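Local coordinates for hypothetical protein PH0435 (Pyrococcus horikoshii, PDB 2YV4) that is of unknown function but carries the C-terminal Sua5 domain of a threonylcarbamoyl-AMP synthase relative, a family linked to tRNA threonylcarbamoyladenosine formation, at residues A[30-35]-A[72-77]. Residues are numbered along the deposited sequence; the frame is centred on the assembly and turned at random.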
ATOM      1  N   ARG A  30      -5.269  16.878   0.445  1.00 22.88           N
ATOM      2  CA  ARG A  30      -4.018  17.631   0.416  1.00 23.12           C
ATOM      3  C   ARG A  30      -3.499  17.807  -1.009  1.00 21.89           C
ATOM      4  O   ARG A  30      -2.519  18.523  -1.233  1.00 22.11           O
ATOM      5  CB  ARG A  30      -2.953  16.934   1.263  1.00 25.54           C
ATOM      6  CG  ARG A  30      -3.163  17.061   2.765  1.00 28.96           C
ATOM      7  CD  ARG A  30      -2.245  16.115   3.521  1.00 32.66           C
ATOM      8  NE  ARG A  30      -0.843  16.287   3.148  1.00 35.10           N
ATOM      9  CZ  ARG A  30       0.131  15.456   3.506  1.00 36.21           C
ATOM     10  NH1 ARG A  30      -0.141  14.392   4.248  1.00 35.94           N
ATOM     11  NH2 ARG A  30       1.378  15.687   3.118  1.00 36.90           N
ATOM     12  N   GLY A  31      -4.150  17.149  -1.968  1.00 19.59           N
ATOM     13  CA  GLY A  31      -3.740  17.274  -3.355  1.00 17.59           C
ATOM     14  C   GLY A  31      -2.798  16.204  -3.878  1.00 17.08           C
ATOM     15  O   GLY A  31      -2.340  16.283  -5.018  1.00 15.20           O
ATOM     16  N   LYS A  32      -2.502  15.204  -3.057  1.00 16.23           N
ATOM     17  CA  LYS A  32      -1.616  14.127  -3.473  1.00 16.21           C
ATOM     18  C   LYS A  32      -2.382  13.062  -4.251  1.00 16.18           C
ATOM     19  O   LYS A  32      -3.477  12.655  -3.851  1.00 15.16           O
ATOM     20  CB  LYS A  32      -0.975  13.466  -2.252  1.00 19.31           C
ATOM     21  CG  LYS A  32      -0.122  14.385  -1.407  1.00 21.42           C
ATOM     22  CD  LYS A  32       1.151  14.776  -2.131  1.00 22.63           C
ATOM     23  CE  LYS A  32       1.996  15.676  -1.251  1.00 26.48           C
ATOM     24  NZ  LYS A  32       2.248  15.026   0.068  1.00 30.76           N
ATOM     25  N   LYS A  33      -1.819  12.627  -5.374  1.00 13.43           N
ATOM     26  CA  LYS A  33      -2.440  11.563  -6.151  1.00 12.68           C
ATOM     27  C   LYS A  33      -2.001  10.331  -5.362  1.00 10.88           C
ATOM     28  O   LYS A  33      -0.806  10.116  -5.155  1.00  9.96           O
ATOM     29  CB  LYS A  33      -1.877  11.529  -7.575  1.00 14.99           C
ATOM     30  CG  LYS A  33      -2.554  10.517  -8.485  1.00 19.20           C
ATOM     31  CD  LYS A  33      -2.002  10.585  -9.903  1.00 21.43           C
ATOM     32  CE  LYS A  33      -2.714   9.591 -10.813  1.00 21.80           C
ATOM     33  NZ  LYS A  33      -2.287   9.723 -12.236  1.00 23.83           N
ATOM     34  N   VAL A  34      -2.964   9.538  -4.906  1.00 10.15           N
ATOM     35  CA  VAL A  34      -2.654   8.374  -4.084  1.00  8.69           C
ATOM     36  C   VAL A  34      -3.011   7.016  -4.682  1.00  7.66           C
ATOM     37  O   VAL A  34      -4.062   6.834  -5.303  1.00  6.17           O
ATOM     38  CB  VAL A  34      -3.330   8.521  -2.695  1.00  9.07           C
ATOM     39  CG1 VAL A  34      -4.799   8.783  -2.868  1.00 11.69           C
ATOM     40  CG2 VAL A  34      -3.108   7.270  -1.856  1.00  9.35           C
ATOM     41  N   GLY A  35      -2.113   6.061  -4.479  1.00  6.96           N
ATOM     42  CA  GLY A  35      -2.326   4.719  -4.982  1.00  6.86           C
ATOM     43  C   GLY A  35      -2.303   3.727  -3.838  1.00  7.85           C
ATOM     44  O   GLY A  35      -1.624   3.929  -2.832  1.00  8.45           O
ATOM     45  N   GLY A  72       2.433   8.045 -12.104  1.00 17.94           N
ATOM     46  CA  GLY A  72       2.748   9.334 -11.503  1.00 15.81           C
ATOM     47  C   GLY A  72       2.175   9.599 -10.119  1.00 15.37           C
ATOM     48  O   GLY A  72       2.019  10.756  -9.714  1.00 14.36           O
ATOM     49  N   VAL A  73       1.854   8.542  -9.384  1.00 14.08           N
ATOM     50  CA  VAL A  73       1.309   8.710  -8.040  1.00 14.69           C
ATOM     51  C   VAL A  73       2.333   9.350  -7.093  1.00 13.30           C
ATOM     52  O   VAL A  73       3.520   9.035  -7.151  1.00 11.51           O
ATOM     53  CB  VAL A  73       0.858   7.348  -7.457  1.00 15.78           C
ATOM     54  CG1 VAL A  73       0.580   7.482  -5.982  1.00 17.33           C
ATOM     55  CG2 VAL A  73      -0.394   6.870  -8.178  1.00 14.96           C
ATOM     56  N   ASP A  74       1.858  10.242  -6.226  1.00 12.13           N
ATOM     57  CA  ASP A  74       2.708  10.935  -5.256  1.00 12.03           C
ATOM     58  C   ASP A  74       3.008  10.066  -4.035  1.00 11.46           C
ATOM     59  O   ASP A  74       4.132  10.059  -3.522  1.00  9.14           O
ATOM     60  CB  ASP A  74       2.030  12.226  -4.789  1.00 13.55           C
ATOM     61  CG  ASP A  74       1.783  13.195  -5.924  1.00 16.33           C
ATOM     62  OD1 ASP A  74       2.757  13.542  -6.627  1.00 16.22           O
ATOM     63  OD2 ASP A  74       0.619  13.609  -6.114  1.00 15.91           O
ATOM     64  N   VAL A  75       1.995   9.341  -3.569  1.00 10.34           N
ATOM     65  CA  VAL A  75       2.146   8.471  -2.408  1.00 10.31           C
ATOM     66  C   VAL A  75       1.488   7.116  -2.651  1.00 11.18           C
ATOM     67  O   VAL A  75       0.383   7.038  -3.189  1.00 10.71           O
ATOM     68  CB  VAL A  75       1.516   9.111  -1.151  1.00 13.30           C
ATOM     69  CG1 VAL A  75       1.675   8.189   0.054  1.00 11.75           C
ATOM     70  CG2 VAL A  75       2.168  10.457  -0.879  1.00 15.03           C
ATOM     71  N   VAL A  76       2.182   6.054  -2.258  1.00  7.28           N
ATOM     72  CA  VAL A  76       1.683   4.696  -2.412  1.00  6.55           C
ATOM     73  C   VAL A  76       1.475   4.097  -1.031  1.00  6.07           C
ATOM     74  O   VAL A  76       2.388   4.085  -0.212  1.00  7.40           O
ATOM     75  CB  VAL A  76       2.689   3.798  -3.185  1.00  8.47           C
ATOM     76  CG1 VAL A  76       2.214   2.343  -3.180  1.00  9.84           C
ATOM     77  CG2 VAL A  76       2.832   4.285  -4.617  1.00  6.13           C
ATOM     78  N   ILE A  77       0.268   3.618  -0.768  1.00  6.08           N
ATOM     79  CA  ILE A  77      -0.027   2.992   0.516  1.00  4.99           C
ATOM     80  C   ILE A  77      -0.049   1.495   0.275  1.00  4.96           C
ATOM     81  O   ILE A  77      -0.791   1.007  -0.579  1.00  2.17           O
ATOM     82  CB  ILE A  77      -1.402   3.426   1.060  1.00  5.77           C
ATOM     83  CG1 ILE A  77      -1.411   4.939   1.303  1.00  6.90           C
ATOM     84  CG2 ILE A  77      -1.714   2.663   2.349  1.00  5.90           C
ATOM     85  CD1 ILE A  77      -2.786   5.496   1.674  1.00  9.13           C
TER
HETATM   86  O   HOH W   1       0.130  16.164  -5.974  1.00 34.50           O
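Asp74 OD2 is gripped twice: by the backbone amide of Lys33, with N 2.7 Å from OD2 and the N-H nearly straight at 173°, and by a water that donates to it and also to Gly31 O. The amide comes in on the anti side of the carboxylate, 15° out of its plane. With CG beside its own backbone N (chi1 -61°), Asp74 brings the carboxylate over to the 30-35 chain just ahead of strand 34-38. Lys33 O answers by accepting from Asp74 N at 2.9 Å and, weakly, from Val75 N. Replacing Asp74 with an alanine would probably leave the Lys33 amide without its acceptor and cut the water link to Gly31 O, losing the side-chain tie between the turns. The Lys32 side chain crosses that of Asp74 at about a right angle, its CD 3.8 Å from Asp74 CB, while the extended Lys33 chain runs past Gly72 O to give its ammonium to Ala71 O. Beyond Lys33 the strands pair in parallel: Ile77 N reaches Gly35 O at 2.8 Å, nearly in line with the C=O. On the face covered by helix 13-29, Val34 CG2 meets Ile77 CD1 at 4.0 Å. Gly31 and Gly72 each end a helix in a Schellman motif, and the two turns lie side by side where adjacent inner strands 34-38 and 75-81 begin, in a three-layer alpha/beta/alpha sandwich.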